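Local coordinates for uncharacterized protein Atu1735 (Agrobacterium tumefaciens, PDB 2PPX) that is of unknown function but, as a helix-turn-helix protein resembling the XRE family, probably binds DNA and regulates transcription, at residues A[57-60]-A[61-65]; A[70-73]-A[74-77]; A[34-37]-A[38-41]; A[77-80]-A[81-85]. All blocks are in the same frame, centred on the assembly; numbering follows the deposited sequence.

Interaction 1: residues A[57-60]-A[61-65]; sequences LGTL and RDWEQ. With SO4 (sulfate ion), chain C.
Helix 57-64 is the second helix of the helix-turn-helix, the element that in XRE-family relatives enters the DNA groove, and along it L57 lies across the guanidinium of R61. L57 CG sits 3.5 Å above the guanidinium plane, over its centre, while L57 CD2 reaches to 3.5 Å from R61 NH1. The R61 chain runs extended from CG to NE, which carries the group past the leucine to a sulfate at its edge. R61 NH1 donates to O3 of that sulfate at 2.9 Å and R61 NH2 to its O1; the anion, probably from the crystallisation liquor, is also gripped by R67 of a second subunit. Q46 and E47 of the preceding helix hold the same guanidinium, at NE and NH2.

Two residues on, T59 O stands 3.3 Å above one face of the W63 indole, displaced toward the rim, and also accepts the W63 backbone N-H. L60 and E64 run side by side in the same direction, L60 CD2 lying 3.6 Å from E64 OE2, a carboxylate oxygen that is paired with R39 of helix 34-41. The D62 carboxylate turns to the second subunit, where it accepts from the backbone N of G58 and T59. A water donates to D62 OD2 at 2.6 Å and, in one of the two T59 conformers, lies 3.0 Å from T59 OG1.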
loop_
_atom_site.group_PDB
_atom_site.type_symbol
_atom_site.label_atom_id
_atom_site.label_comp_id
_atom_site.label_asym_id
_atom_site.label_seq_id
_atom_site.Cartn_x
_atom_site.Cartn_y
_atom_site.Cartn_z
ATOM N N LEU A 57 -9.494 -7.016 -6.775
ATOM C CA LEU A 57 -10.086 -6.597 -8.030
ATOM C C LEU A 57 -10.206 -5.061 -8.160
ATOM O O LEU A 57 -10.009 -4.537 -9.231
ATOM C CB LEU A 57 -11.468 -7.239 -8.146
ATOM C CG LEU A 57 -12.300 -6.990 -9.386
ATOM C CD1 LEU A 57 -11.524 -7.379 -10.714
ATOM C CD2 LEU A 57 -13.608 -7.764 -9.234
ATOM N N GLY A 58 -10.559 -4.373 -7.076
ATOM C CA GLY A 58 -10.691 -2.919 -7.105
ATOM C C GLY A 58 -9.359 -2.258 -7.389
ATOM O O GLY A 58 -9.275 -1.381 -8.227
ATOM N N THR A 59 -8.307 -2.700 -6.705
ATOM C CA THR A 59 -7.019 -2.120 -7.002
ATOM C C THR A 59 -6.496 -2.444 -8.433
ATOM O O THR A 59 -5.913 -1.557 -9.065
ATOM C CB THR A 59 -6.007 -2.299 -5.842
ATOM O OG1 THR A 59 -5.007 -1.285 -5.943
ATOM C CG2 THR A 59 -5.365 -3.687 -5.838
ATOM N N LEU A 60 -6.744 -3.643 -8.954
ATOM C CA LEU A 60 -6.459 -3.970 -10.354
ATOM C C LEU A 60 -7.158 -2.917 -11.234
ATOM O O LEU A 60 -6.538 -2.339 -12.122
ATOM C CB LEU A 60 -6.958 -5.392 -10.704
ATOM C CG LEU A 60 -6.715 -5.928 -12.135
ATOM C CD1 LEU A 60 -6.723 -7.484 -12.143
ATOM C CD2 LEU A 60 -7.824 -5.445 -13.039
ATOM N N ARG A 61 -8.446 -2.676 -10.968
ATOM C CA ARG A 61 -9.216 -1.720 -11.760
ATOM C C ARG A 61 -8.626 -0.306 -11.610
ATOM O O ARG A 61 -8.515 0.415 -12.603
ATOM C CB ARG A 61 -10.710 -1.760 -11.373
ATOM C CG ARG A 61 -11.402 -3.011 -11.958
ATOM C CD ARG A 61 -12.746 -3.262 -11.299
ATOM N NE ARG A 61 -13.417 -4.364 -11.979
ATOM C CZ ARG A 61 -14.462 -5.032 -11.492
ATOM N NH1 ARG A 61 -14.958 -4.734 -10.292
ATOM N NH2 ARG A 61 -15.002 -6.013 -12.212
ATOM N N ASP A 62 -8.219 0.060 -10.387
ATOM C CA ASP A 62 -7.586 1.377 -10.213
ATOM C C ASP A 62 -6.327 1.493 -11.075
ATOM O O ASP A 62 -6.112 2.529 -11.698
ATOM C CB ASP A 62 -7.193 1.666 -8.769
ATOM C CG ASP A 62 -8.364 2.028 -7.884
ATOM O OD1 ASP A 62 -9.430 2.504 -8.382
ATOM O OD2 ASP A 62 -8.174 1.900 -6.635
ATOM N N TRP A 63 -5.491 0.463 -11.070
ATOM C CA TRP A 63 -4.255 0.500 -11.838
ATOM C C TRP A 63 -4.561 0.626 -13.352
ATOM O O TRP A 63 -3.952 1.457 -14.058
ATOM C CB TRP A 63 -3.356 -0.709 -11.552
ATOM C CG TRP A 63 -2.866 -0.834 -10.136
ATOM C CD1 TRP A 63 -2.912 0.125 -9.138
ATOM C CD2 TRP A 63 -2.288 -2.001 -9.542
ATOM N NE1 TRP A 63 -2.390 -0.395 -7.985
ATOM C CE2 TRP A 63 -1.970 -1.677 -8.208
ATOM C CE3 TRP A 63 -1.969 -3.274 -10.029
ATOM C CZ2 TRP A 63 -1.388 -2.600 -7.326
ATOM C CZ3 TRP A 63 -1.367 -4.184 -9.164
ATOM C CH2 TRP A 63 -1.103 -3.839 -7.818
ATOM N N GLU A 64 -5.529 -0.166 -13.824
ATOM C CA GLU A 64 -5.891 -0.184 -15.260
ATOM C C GLU A 64 -6.522 1.126 -15.734
ATOM O O GLU A 64 -6.318 1.536 -16.891
ATOM C CB GLU A 64 -6.781 -1.392 -15.579
ATOM C CG GLU A 64 -6.016 -2.710 -15.495
ATOM C CD GLU A 64 -6.770 -3.867 -16.172
ATOM O OE1 GLU A 64 -7.913 -3.655 -16.659
ATOM O OE2 GLU A 64 -6.220 -4.989 -16.189
ATOM N N GLN A 65 -7.227 1.806 -14.838
ATOM C CA GLN A 65 -7.859 3.073 -15.163
ATOM C C GLN A 65 -7.000 4.311 -14.871
ATOM O O GLN A 65 -7.442 5.432 -15.093
ATOM C CB GLN A 65 -9.230 3.183 -14.466
ATOM C CG GLN A 65 -10.172 2.079 -14.941
ATOM C CD GLN A 65 -11.515 2.109 -14.267
ATOM O OE1 GLN A 65 -11.743 1.401 -13.283
ATOM N NE2 GLN A 65 -12.425 2.947 -14.786
HETATM S S SO4 C . -17.677 -6.835 -9.037
HETATM O O1 SO4 C . -17.422 -6.911 -10.480
HETATM O O2 SO4 C . -17.413 -8.138 -8.420
HETATM O O3 SO4 C . -16.822 -5.834 -8.407
HETATM O O4 SO4 C . -19.060 -6.435 -8.808
HETATM O O HOH W 1 -5.738 1.656 -5.739
#

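Interaction 2: residues A[70-73]-A[74-77]. With SO4 (sulfate ion), chain E; SO4 (sulfate ion), chain D.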
loop_
_atom_site.group_PDB
_atom_site.type_symbol
_atom_site.label_atom_id
_atom_site.label_comp_id
_atom_site.label_asym_id
_atom_site.label_seq_id
_atom_site.Cartn_x
_atom_site.Cartn_y
_atom_site.Cartn_z
ATOM N N PRO A 70 0.684 0.921 -9.128
ATOM C CA PRO A 70 1.305 -0.136 -8.284
ATOM C C PRO A 70 2.552 0.424 -7.573
ATOM O O PRO A 70 3.319 1.177 -8.183
ATOM C CB PRO A 70 1.704 -1.227 -9.311
ATOM C CG PRO A 70 1.641 -0.511 -10.696
ATOM C CD PRO A 70 0.577 0.526 -10.548
ATOM N N ASP A 71 2.736 0.053 -6.309
ATOM C CA ASP A 71 3.943 0.371 -5.528
ATOM C C ASP A 71 5.121 -0.522 -5.984
ATOM O O ASP A 71 4.971 -1.314 -6.920
ATOM C CB ASP A 71 3.680 0.266 -3.994
ATOM C CG ASP A 71 3.440 -1.195 -3.491
ATOM O OD1 ASP A 71 3.579 -2.213 -4.223
ATOM O OD2 ASP A 71 3.105 -1.340 -2.288
ATOM N N GLN A 72 6.284 -0.371 -5.360
ATOM C CA GLN A 72 7.503 -1.006 -5.908
ATOM C C GLN A 72 7.428 -2.541 -5.908
ATOM O O GLN A 72 7.717 -3.155 -6.967
ATOM C CB GLN A 72 8.822 -0.460 -5.301
ATOM C CG GLN A 72 10.067 -0.898 -6.128
ATOM C CD GLN A 72 11.456 -0.547 -5.521
ATOM O OE1 GLN A 72 11.581 -0.042 -4.393
ATOM N NE2 GLN A 72 12.510 -0.804 -6.308
ATOM N N PRO A 73 7.010 -3.159 -4.756
ATOM C CA PRO A 73 6.892 -4.646 -4.768
ATOM C C PRO A 73 5.874 -5.108 -5.798
ATOM O O PRO A 73 6.093 -6.100 -6.451
ATOM C CB PRO A 73 6.411 -4.985 -3.328
ATOM C CG PRO A 73 6.875 -3.825 -2.514
ATOM C CD PRO A 73 6.660 -2.619 -3.420
ATOM N N ALA A 74 4.765 -4.378 -5.944
ATOM C CA ALA A 74 3.773 -4.749 -6.976
ATOM C C ALA A 74 4.287 -4.661 -8.414
ATOM O O ALA A 74 3.950 -5.526 -9.244
ATOM C CB ALA A 74 2.482 -3.909 -6.793
ATOM N N ARG A 75 5.081 -3.625 -8.732
ATOM C CA ARG A 75 5.666 -3.521 -10.059
ATOM C C ARG A 75 6.604 -4.673 -10.318
ATOM O O ARG A 75 6.619 -5.226 -11.439
ATOM C CB ARG A 75 6.435 -2.198 -10.275
ATOM C CG ARG A 75 5.517 -0.976 -10.226
ATOM C CD ARG A 75 6.218 0.258 -10.749
ATOM N NE ARG A 75 7.393 0.692 -9.961
ATOM C CZ ARG A 75 7.356 1.466 -8.864
ATOM N NH1 ARG A 75 6.199 1.874 -8.311
ATOM N NH2 ARG A 75 8.500 1.836 -8.301
ATOM N N ALA A 76 7.414 -5.017 -9.305
ATOM C CA ALA A 76 8.354 -6.149 -9.427
ATOM C C ALA A 76 7.555 -7.433 -9.685
ATOM O O ALA A 76 7.881 -8.226 -10.565
ATOM C CB ALA A 76 9.194 -6.263 -8.180
ATOM N N TYR A 77 6.475 -7.602 -8.924
ATOM C CA TYR A 77 5.595 -8.778 -9.065
ATOM C C TYR A 77 4.989 -8.885 -10.483
ATOM O O TYR A 77 4.943 -9.960 -11.064
ATOM C CB TYR A 77 4.494 -8.708 -7.989
ATOM C CG TYR A 77 3.517 -9.876 -8.026
ATOM C CD1 TYR A 77 3.955 -11.182 -8.269
ATOM C CD2 TYR A 77 2.164 -9.665 -7.781
ATOM C CE1 TYR A 77 3.061 -12.230 -8.304
ATOM C CE2 TYR A 77 1.256 -10.706 -7.801
ATOM C CZ TYR A 77 1.704 -11.979 -8.056
ATOM O OH TYR A 77 0.802 -13.009 -8.104
HETATM S S SO4 E . 11.448 0.238 -9.930
HETATM O O1 SO4 E . 10.248 -0.460 -10.415
HETATM O O2 SO4 E . 11.055 1.448 -9.211
HETATM O O3 SO4 E . 12.252 -0.583 -9.023
HETATM O O4 SO4 E . 12.265 0.573 -11.091
HETATM S S SO4 D . 6.772 4.180 -5.298
HETATM O O1 SO4 D . 8.044 3.520 -5.615
HETATM O O2 SO4 D . 5.648 3.489 -5.924
HETATM O O3 SO4 D . 6.546 4.205 -3.856
HETATM O O4 SO4 D . 6.908 5.525 -5.864
#
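The guanidinium of R75 has Q72 against one face and oxygens round its edge. Q72 CA lies 3.7 Å above the plane, toward the rim, and the plane of the Q72 side-chain amide is turned only 13° from that of the guanidinium. At the edge, R75 NH1 donates to P70 O at 3.0 Å, a somewhat bent bond. Two sulfates, probably from the crystallisation liquor, occupy the rest of the edge. R75 NE and R75 NH2 grip the first, the closer bond running 2.7 Å from R75 NH2 to the O2 of that ion. R75 NH1 and R75 NH2 grip the second, with R75 NH1 2.9 Å from the O2 of this other sulfate. Five bonds thus fix the rotation of the group. The chain bends at chi3 (-63°), which folds the guanidinium back over the start of the helix toward P70. Q72 NE2 adds a bond to the first sulfate, and the two anions are further held by H54 ND1 of a third subunit and the backbone N of E69 of a fourth.

All this gathers at the N-terminus of helix 72-83, the helix that follows the helix-turn-helix. D71 is its N-cap: with chi1 at 69°, the carboxylate swings over the helix end, and D71 OD1 accepts from A74 N at 3.0 Å, met nearly along the C-O bond. D71 O takes the R75 backbone N-H. On the inner side P70 CB touches A74 CB at 3.8 Å, and both side chains rest on W63 of helix 57-64.

Interaction 3: residues A[34-37]-A[38-41]; sequences RIKI and IRRA. With SO4 (sulfate ion), chain B; SO4 (sulfate ion), chain F.
K36 and R40 run side by side on the outer surface of helix 34-41, and the lysine presses down on the arginine: K36 CE lies 3.2 Å above the guanidinium plane of R40, over its centre. The K36 chain is extended throughout, with CG anti to the backbone N (chi1 -172°), which brings the ammonium past that face to a sulfate. K36 NZ donates to O3 and O1 of this anion, each at 2.9 Å, and R40 NH1 gives to the same O1 at 3.1 Å, so the two cations share an anion that probably offsets their charges.

A second sulfate lies at the other part of the R40 edge. Its O2 accepts from R40 NH1 at 3.0 Å and from R39 NH2, also at 3.0 Å, the latter nearly straight at 173°. R39 bends at chi3 (59°), and its guanidinium also pairs with E64 and reaches L44 O, tying the first helix of this helix-turn-helix domain to helix 57-64 and to the loop before helix 46-53.

Packing is as tight as in the K36-R40 stack along the side that I35 and I38 turn to the bundle. I35 is buried among F49, L60, W63 and L78, and I38 lies against F49, I81 and A82. I38 CG1 approaches R34 O to 3.3 Å, while the I38 backbone N-H bonds to that same oxygen. The exposed side is looser: there I37 and A41 meet chiefly through the backbone, A41 N donating to I37 O at 2.9 Å.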
loop_
_atom_site.group_PDB
_atom_site.type_symbol
_atom_site.label_atom_id
_atom_site.label_comp_id
_atom_site.label_asym_id
_atom_site.label_seq_id
_atom_site.Cartn_x
_atom_site.Cartn_y
_atom_site.Cartn_z
ATOM N N ARG A 34 0.752 -1.049 -17.647
ATOM C CA ARG A 34 1.386 -2.327 -17.924
ATOM C C ARG A 34 0.504 -3.516 -17.547
ATOM O O ARG A 34 0.426 -4.484 -18.301
ATOM C CB ARG A 34 2.733 -2.430 -17.204
ATOM C CG ARG A 34 3.866 -1.688 -17.895
ATOM C CD ARG A 34 5.182 -2.171 -17.306
ATOM N NE ARG A 34 6.360 -1.566 -17.928
ATOM C CZ ARG A 34 7.602 -2.030 -17.783
ATOM N NH1 ARG A 34 7.842 -3.107 -17.038
ATOM N NH2 ARG A 34 8.610 -1.418 -18.389
ATOM N N ILE A 35 -0.175 -3.430 -16.406
ATOM C CA ILE A 35 -1.015 -4.551 -15.930
ATOM C C ILE A 35 -2.114 -4.877 -16.958
ATOM O O ILE A 35 -2.446 -6.047 -17.134
ATOM C CB ILE A 35 -1.625 -4.365 -14.498
ATOM C CG1 ILE A 35 -2.373 -5.671 -14.049
ATOM C CG2 ILE A 35 -2.452 -3.070 -14.455
ATOM C CD1 ILE A 35 -2.749 -5.793 -12.551
ATOM N N LYS A 36 -2.672 -3.841 -17.588
ATOM C CA LYS A 36 -3.747 -4.011 -18.569
ATOM C C LYS A 36 -3.221 -4.666 -19.847
ATOM O O LYS A 36 -3.878 -5.548 -20.404
ATOM C CB LYS A 36 -4.397 -2.664 -18.916
ATOM C CG LYS A 36 -5.628 -2.784 -19.770
ATOM C CD LYS A 36 -6.299 -1.418 -19.869
ATOM C CE LYS A 36 -7.440 -1.457 -20.826
ATOM N NZ LYS A 36 -8.117 -0.109 -20.875
ATOM N N ILE A 37 -2.039 -4.232 -20.296
ATOM C CA ILE A 37 -1.289 -4.916 -21.372
ATOM C C ILE A 37 -1.054 -6.401 -21.104
ATOM O O ILE A 37 -1.348 -7.266 -21.941
ATOM C CB ILE A 37 0.065 -4.223 -21.683
ATOM C CG1 ILE A 37 -0.203 -2.753 -22.069
ATOM C CG2 ILE A 37 0.818 -4.962 -22.872
ATOM C CD1 ILE A 37 1.053 -1.928 -22.348
ATOM N N ILE A 38 -0.514 -6.681 -19.926
ATOM C CA ILE A 38 -0.180 -8.038 -19.547
ATOM C C ILE A 38 -1.464 -8.877 -19.489
ATOM O O ILE A 38 -1.511 -9.945 -20.057
ATOM C CB ILE A 38 0.528 -8.055 -18.139
ATOM C CG1 ILE A 38 1.938 -7.414 -18.243
ATOM C CG2 ILE A 38 0.652 -9.490 -17.621
ATOM C CD1 ILE A 38 2.477 -7.026 -16.840
ATOM N N ARG A 39 -2.501 -8.376 -18.788
ATOM C CA ARG A 39 -3.749 -9.141 -18.661
ATOM C C ARG A 39 -4.393 -9.452 -20.018
ATOM O O ARG A 39 -4.806 -10.581 -20.287
ATOM C CB ARG A 39 -4.756 -8.387 -17.766
ATOM C CG ARG A 39 -6.067 -9.154 -17.583
ATOM C CD ARG A 39 -7.055 -8.373 -16.719
ATOM N NE ARG A 39 -7.422 -7.059 -17.249
ATOM C CZ ARG A 39 -8.297 -6.838 -18.235
ATOM N NH1 ARG A 39 -8.891 -7.859 -18.865
ATOM N NH2 ARG A 39 -8.569 -5.585 -18.606
ATOM N N ARG A 40 -4.514 -8.439 -20.868
ATOM C CA ARG A 40 -5.058 -8.666 -22.209
ATOM C C ARG A 40 -4.184 -9.588 -23.044
ATOM O O ARG A 40 -4.687 -10.388 -23.852
ATOM C CB ARG A 40 -5.279 -7.348 -22.931
ATOM C CG ARG A 40 -6.460 -6.599 -22.359
ATOM C CD ARG A 40 -6.776 -5.390 -23.186
ATOM N NE ARG A 40 -8.007 -4.768 -22.709
ATOM C CZ ARG A 40 -8.507 -3.622 -23.146
ATOM N NH1 ARG A 40 -9.651 -3.164 -22.622
ATOM N NH2 ARG A 40 -7.869 -2.920 -24.079
ATOM N N ALA A 41 -2.876 -9.536 -22.842
ATOM C CA ALA A 41 -2.021 -10.418 -23.638
ATOM C C ALA A 41 -2.157 -11.883 -23.229
ATOM O O ALA A 41 -1.924 -12.793 -24.048
ATOM C CB ALA A 41 -0.589 -9.969 -23.588
HETATM S S SO4 B . -11.264 -6.351 -21.235
HETATM O O1 SO4 B . -12.458 -5.878 -21.908
HETATM O O2 SO4 B . -10.671 -5.168 -20.641
HETATM O O3 SO4 B . -11.594 -7.444 -20.334
HETATM O O4 SO4 B . -10.294 -6.949 -22.151
HETATM S S SO4 F . -9.830 0.289 -23.867
HETATM O O1 SO4 F . -10.453 -0.129 -22.614
HETATM O O2 SO4 F . -10.433 1.550 -24.301
HETATM O O3 SO4 F . -8.391 0.477 -23.660
HETATM O O4 SO4 F . -10.058 -0.735 -24.889
#

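Interaction 4: residues A[77-80]-A[81-85]; sequences YLKI and IAVDP
I81 lays its terminal methyl over the ring of Y77, one turn earlier in the same helix. I81 CD1 sits 3.9 Å from the centroid of the Y77 ring and 14° off the ring normal, a CH-pi contact that also brings it 3.8 Å from Y77 CZ. Two torsions explain the meeting: I81 CG1 is anti to its carbonyl carbon (chi1 -66°) with CD1 extended beyond it, and the Y77 ring, anti to its own backbone N at chi1 -180°, lies down the helix side toward it. The Y77 hydroxyl is bonded to Y53 O of helix 46-53. L78 runs alongside I81, its CD2 4.0 Å from I81 CD1, so this methyl is flanked by both ring and leucine.

These residues form the inner face of helix 72-83, which packs on helices 34-41 and 46-53 in an all-helical bundle. On the outer side V83 CG2 comes within 3.3 Å of K79 O, beside the V83 backbone N-H that the same oxygen accepts. K79 NZ is hydrogen-bonded to A91 O of a third subunit. The helix ends at V83; D84 N, just beyond it, still donates to I80 O at 2.8 Å, and the D84 carboxylate turns forward to cap helix 85-92 at G87 N.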
loop_
_atom_site.group_PDB
_atom_site.type_symbol
_atom_site.label_atom_id
_atom_site.label_comp_id
_atom_site.label_asym_id
_atom_site.label_seq_id
_atom_site.Cartn_x
_atom_site.Cartn_y
_atom_site.Cartn_z
ATOM N N TYR A 77 6.475 -7.602 -8.924
ATOM C CA TYR A 77 5.595 -8.778 -9.065
ATOM C C TYR A 77 4.989 -8.885 -10.483
ATOM O O TYR A 77 4.943 -9.960 -11.064
ATOM C CB TYR A 77 4.494 -8.708 -7.989
ATOM C CG TYR A 77 3.517 -9.876 -8.026
ATOM C CD1 TYR A 77 3.955 -11.182 -8.269
ATOM C CD2 TYR A 77 2.164 -9.665 -7.781
ATOM C CE1 TYR A 77 3.061 -12.230 -8.304
ATOM C CE2 TYR A 77 1.256 -10.706 -7.801
ATOM C CZ TYR A 77 1.704 -11.979 -8.056
ATOM O OH TYR A 77 0.802 -13.009 -8.104
ATOM N N LEU A 78 4.494 -7.771 -11.006
ATOM C CA LEU A 78 3.954 -7.696 -12.368
ATOM C C LEU A 78 4.973 -8.046 -13.415
ATOM O O LEU A 78 4.645 -8.678 -14.419
ATOM C CB LEU A 78 3.397 -6.284 -12.667
ATOM C CG LEU A 78 2.104 -6.011 -11.905
ATOM C CD1 LEU A 78 1.662 -4.562 -11.990
ATOM C CD2 LEU A 78 0.964 -6.992 -12.368
ATOM N N LYS A 79 6.218 -7.649 -13.191
ATOM C CA LYS A 79 7.286 -8.081 -14.086
ATOM C C LYS A 79 7.493 -9.606 -14.071
ATOM O O LYS A 79 7.720 -10.229 -15.122
ATOM C CB LYS A 79 8.582 -7.331 -13.788
ATOM C CG LYS A 79 9.768 -7.886 -14.596
ATOM C CD LYS A 79 10.543 -6.766 -15.256
ATOM C CE LYS A 79 11.505 -7.312 -16.317
ATOM N NZ LYS A 79 12.856 -6.752 -16.049
ATOM N N ILE A 80 7.376 -10.238 -12.896
ATOM C CA ILE A 80 7.541 -11.690 -12.828
ATOM C C ILE A 80 6.403 -12.390 -13.530
ATOM O O ILE A 80 6.623 -13.375 -14.245
ATOM C CB ILE A 80 7.608 -12.240 -11.361
ATOM C CG1 ILE A 80 8.636 -11.463 -10.541
ATOM C CG2 ILE A 80 7.918 -13.737 -11.400
ATOM C CD1 ILE A 80 9.996 -11.449 -11.132
ATOM N N ILE A 81 5.191 -11.891 -13.317
ATOM C CA ILE A 81 4.010 -12.429 -14.009
ATOM C C ILE A 81 4.242 -12.368 -15.528
ATOM O O ILE A 81 4.060 -13.356 -16.241
ATOM C CB ILE A 81 2.709 -11.644 -13.641
ATOM C CG1 ILE A 81 2.356 -11.835 -12.163
ATOM C CG2 ILE A 81 1.535 -12.060 -14.572
ATOM C CD1 ILE A 81 1.248 -10.919 -11.674
ATOM N N ALA A 82 4.649 -11.197 -16.015
ATOM C CA ALA A 82 4.954 -11.019 -17.443
ATOM C C ALA A 82 6.002 -12.009 -17.979
ATOM O O ALA A 82 5.834 -12.582 -19.080
ATOM C CB ALA A 82 5.383 -9.579 -17.711
ATOM N N VAL A 83 7.085 -12.219 -17.225
ATOM C CA VAL A 83 8.156 -13.128 -17.651
ATOM C C VAL A 83 7.698 -14.589 -17.605
ATOM O O VAL A 83 8.061 -15.377 -18.476
ATOM C CB VAL A 83 9.480 -12.919 -16.839
ATOM C CG1 VAL A 83 10.531 -13.963 -17.191
ATOM C CG2 VAL A 83 10.037 -11.535 -17.097
ATOM N N ASP A 84 6.907 -14.949 -16.598
ATOM C CA ASP A 84 6.458 -16.332 -16.420
ATOM C C ASP A 84 5.052 -16.441 -15.848
ATOM O O ASP A 84 4.885 -16.715 -14.648
ATOM C CB ASP A 84 7.411 -17.120 -15.536
ATOM C CG ASP A 84 7.128 -18.635 -15.575
ATOM O OD1 ASP A 84 6.347 -19.111 -16.443
ATOM O OD2 ASP A 84 7.694 -19.349 -14.729
ATOM N N PRO A 85 4.038 -16.247 -16.707
ATOM C CA PRO A 85 2.640 -16.195 -16.275
ATOM C C PRO A 85 2.157 -17.523 -15.722
ATOM O O PRO A 85 1.451 -17.558 -14.708
ATOM C CB PRO A 85 1.880 -15.844 -17.568
ATOM C CG PRO A 85 2.903 -15.443 -18.548
ATOM C CD PRO A 85 4.189 -16.027 -18.157
#

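In the fold
The four interactions are single-helix contacts whose inner faces contribute to one hydrophobic core. Interactions 1 and 3 lock helices 57-64 and 34-41 together, through the E64-R39 salt bridge and through W63 and E64 packed on I35. Interactions 2 and 4 are successive turns of helix 72-83 and share Y77; P70 and A74 of the former rest on W63, and L78 and I81 of the latter on I35 and I38. Interaction 1 is the most buried, and interaction 4 is largely apolar on its inner face. R75 and R40 reach outward to sulfates, while R39 is buried beside E64; R61 of interaction 1 binds one too. Interactions 1, 2 and 4 also meet other subunits, whereas interaction 3 touches none.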